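Local coordinates for putative lipoprotein (Clostridium perfringens ATCC 13124, PDB 4R7R), which is of unknown function but, as a putative lipoprotein with a compact alpha-beta fold, may be held at the bacterial membrane and bind lipid, at residues K51-D55 with S56-N60. Sequence-based numbering, arbitrary orientation.
Sequences KSLKD and SNFIN
Asn57 reaches back along the chain to Lys54 and bonds to it twice. Its side-chain OD1 takes the backbone N-H of Lys54, N to OD1 2.7 Å, with the donor in the carbonyl plane of the amide and a somewhat bent N-H...O angle of 143°. In the other direction, Asn57 N gives its hydrogen to Lys54 O at 3.1 Å. With CG anti to the carbonyl carbon of Asn57 (chi1 -68°), the amide lies on the side of its own backbone N, near Lys54. The other end of the amide, ND2, bonds to Asp109 OD2 and Ser106 O. With both ends bonded, the rotation of this buried amide is fixed. One residue on, Phe58 N repeats the three-residue step and bonds to Asp55 O at 3.2 Å. These successive i to i+3 backbone bonds make a short 3-10 turn, which carries the chain from helix 45-52 into strand 58-59, an outermost strand of the antiparallel sheet, beside strand 103-106. A water spans the exit of the turn, donating to Asp55 O and to Phe58 O, the latter 2.7 Å from the water oxygen. Asp55 O also lies at the edge of the Phe58 ring, near its plane, 3.5 Å from CD2. Farther along the ring, CZ meets the Leu53 methyl CD1 at 3.8 Å, the two side chains crossing at about a right angle. Leu105 of the neighbouring strand and Thr11 of helix 9-17 touch both Leu53 and Phe58, and a glycerol, probably from the crystallisation liquor, lies near the phenyl group.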
ATOM      1  N   LYS A  51      11.199   0.583   2.761  1.00 39.38           N
ATOM      2  CA  LYS A  51      12.510   0.496   3.390  1.00 44.23           C
ATOM      3  C   LYS A  51      12.370   0.399   4.908  1.00 42.80           C
ATOM      4  O   LYS A  51      13.268  -0.090   5.593  1.00 36.36           O
ATOM      5  CB  LYS A  51      13.378   1.702   3.014  1.00 37.32           C
ATOM      6  CG  LYS A  51      13.944   1.661   1.595  1.00 45.28           C
ATOM      7  CD  LYS A  51      14.515   3.024   1.190  1.00 49.81           C
ATOM      8  CE  LYS A  51      15.672   2.911   0.188  1.00 57.09           C
ATOM      9  NZ  LYS A  51      15.264   2.401  -1.152  1.00 56.90           N
ATOM     10  N   SER A  52      11.235   0.863   5.426  1.00 30.19           N
ATOM     11  CA  SER A  52      11.022   0.894   6.868  1.00 36.22           C
ATOM     12  C   SER A  52      10.389  -0.415   7.382  1.00 34.72           C
ATOM     13  O   SER A  52      10.383  -0.681   8.590  1.00 35.52           O
ATOM     14  CB  SER A  52      10.153   2.096   7.250  1.00 29.72           C
ATOM     15  OG  SER A  52       8.779   1.843   6.972  1.00 37.54           O
ATOM     16  N   LEU A  53       9.861  -1.229   6.469  1.00 33.61           N
ATOM     17  CA  LEU A  53       9.202  -2.478   6.868  1.00 33.80           C
ATOM     18  C   LEU A  53      10.164  -3.495   7.474  1.00 36.44           C
ATOM     19  O   LEU A  53      11.189  -3.851   6.876  1.00 38.35           O
ATOM     20  CB  LEU A  53       8.489  -3.141   5.678  1.00 30.44           C
ATOM     21  CG  LEU A  53       7.349  -2.360   5.042  1.00 27.28           C
ATOM     22  CD1 LEU A  53       6.710  -3.178   3.935  1.00 22.21           C
ATOM     23  CD2 LEU A  53       6.344  -1.938   6.090  1.00 17.85           C
ATOM     24  N   LYS A  54       9.812  -3.969   8.659  1.00 37.32           N
ATOM     25  CA  LYS A  54      10.475  -5.124   9.232  1.00 42.19           C
ATOM     26  C   LYS A  54       9.600  -6.346   8.959  1.00 41.51           C
ATOM     27  O   LYS A  54       8.421  -6.213   8.612  1.00 39.48           O
ATOM     28  CB  LYS A  54      10.709  -4.930  10.729  1.00 48.28           C
ATOM     29  CG  LYS A  54      11.427  -3.632  11.090  1.00 55.25           C
ATOM     30  CD  LYS A  54      11.078  -3.180  12.509  1.00 59.84           C
ATOM     31  CE  LYS A  54      12.118  -2.201  13.080  1.00 67.63           C
ATOM     32  NZ  LYS A  54      12.096  -0.844  12.432  1.00 69.65           N
ATOM     33  N   ASP A  55      10.170  -7.530   9.130  1.00 44.10           N
ATOM     34  CA  ASP A  55       9.470  -8.778   8.838  1.00 43.86           C
ATOM     35  C   ASP A  55       8.236  -9.016   9.714  1.00 38.48           C
ATOM     36  O   ASP A  55       7.284  -9.672   9.289  1.00 35.37           O
ATOM     37  CB  ASP A  55      10.436  -9.955   8.980  1.00 52.23           C
ATOM     38  CG  ASP A  55      11.815  -9.645   8.417  1.00 61.17           C
ATOM     39  OD1 ASP A  55      12.136 -10.134   7.304  1.00 64.16           O
ATOM     40  OD2 ASP A  55      12.574  -8.903   9.095  1.00 65.11           O
ATOM     41  N   SER A  56       8.251  -8.488  10.932  1.00 36.54           N
ATOM     42  CA  SER A  56       7.124  -8.646  11.843  1.00 36.30           C
ATOM     43  C   SER A  56       5.906  -7.815  11.425  1.00 34.75           C
ATOM     44  O   SER A  56       4.830  -7.954  12.002  1.00 36.68           O
ATOM     45  CB  SER A  56       7.548  -8.269  13.261  1.00 38.26           C
ATOM     46  OG  SER A  56       8.135  -6.978  13.276  1.00 40.69           O
ATOM     47  N   ASN A  57       6.081  -6.946  10.432  1.00 31.46           N
ATOM     48  CA  ASN A  57       4.973  -6.173   9.889  1.00 28.40           C
ATOM     49  C   ASN A  57       4.054  -7.025   9.027  1.00 30.07           C
ATOM     50  O   ASN A  57       2.913  -6.657   8.784  1.00 32.37           O
ATOM     51  CB  ASN A  57       5.495  -5.007   9.063  1.00 26.93           C
ATOM     52  CG  ASN A  57       6.188  -3.960   9.906  1.00 27.33           C
ATOM     53  OD1 ASN A  57       7.391  -3.736   9.766  1.00 31.09           O
ATOM     54  ND2 ASN A  57       5.435  -3.310  10.780  1.00 24.09           N
ATOM     55  N   PHE A  58       4.562  -8.156   8.548  1.00 32.49           N
ATOM     56  CA  PHE A  58       3.802  -9.031   7.661  1.00 32.96           C
ATOM     57  C   PHE A  58       2.999 -10.037   8.455  1.00 36.30           C
ATOM     58  O   PHE A  58       3.560 -10.850   9.185  1.00 37.25           O
ATOM     59  CB  PHE A  58       4.742  -9.745   6.691  1.00 34.78           C
ATOM     60  CG  PHE A  58       5.483  -8.805   5.796  1.00 34.43           C
ATOM     61  CD1 PHE A  58       4.898  -8.337   4.622  1.00 33.38           C
ATOM     62  CD2 PHE A  58       6.747  -8.336   6.148  1.00 33.79           C
ATOM     63  CE1 PHE A  58       5.574  -7.437   3.790  1.00 29.99           C
ATOM     64  CE2 PHE A  58       7.432  -7.438   5.318  1.00 30.88           C
ATOM     65  CZ  PHE A  58       6.836  -6.991   4.133  1.00 28.65           C
ATOM     66  N   ILE A  59       1.681  -9.985   8.313  1.00 36.64           N
ATOM     67  CA  ILE A  59       0.822 -10.895   9.061  1.00 39.71           C
ATOM     68  C   ILE A  59       0.046 -11.841   8.141  1.00 45.26           C
ATOM     69  O   ILE A  59       0.098 -11.714   6.915  1.00 44.48           O
ATOM     70  CB  ILE A  59      -0.163 -10.114   9.940  1.00 37.72           C
ATOM     71  CG1 ILE A  59      -1.086  -9.251   9.072  1.00 30.59           C
ATOM     72  CG2 ILE A  59       0.595  -9.247  10.910  1.00 32.30           C
ATOM     73  CD1 ILE A  59      -2.118  -8.499   9.839  1.00 30.17           C
ATOM     74  N   ASN A  60      -0.673 -12.782   8.742  1.00 48.70           N
ATOM     75  CA  ASN A  60      -1.469 -13.754   7.997  1.00 52.00           C
ATOM     76  C   ASN A  60      -2.763 -13.191   7.418  1.00 48.33           C
ATOM     77  O   ASN A  60      -3.231 -12.126   7.825  1.00 45.23           O
ATOM     78  CB  ASN A  60      -1.803 -14.944   8.897  1.00 51.89           C
ATOM     79  CG  ASN A  60      -0.569 -15.728   9.312  1.00 61.05           C
ATOM     80  OD1 ASN A  60      -0.069 -16.565   8.558  1.00 61.20           O
ATOM     81  ND2 ASN A  60      -0.071 -15.461  10.518  1.00 62.19           N
TER
HETATM   82  O   HOH W   1       5.794 -12.216   9.709  1.00 45.36           O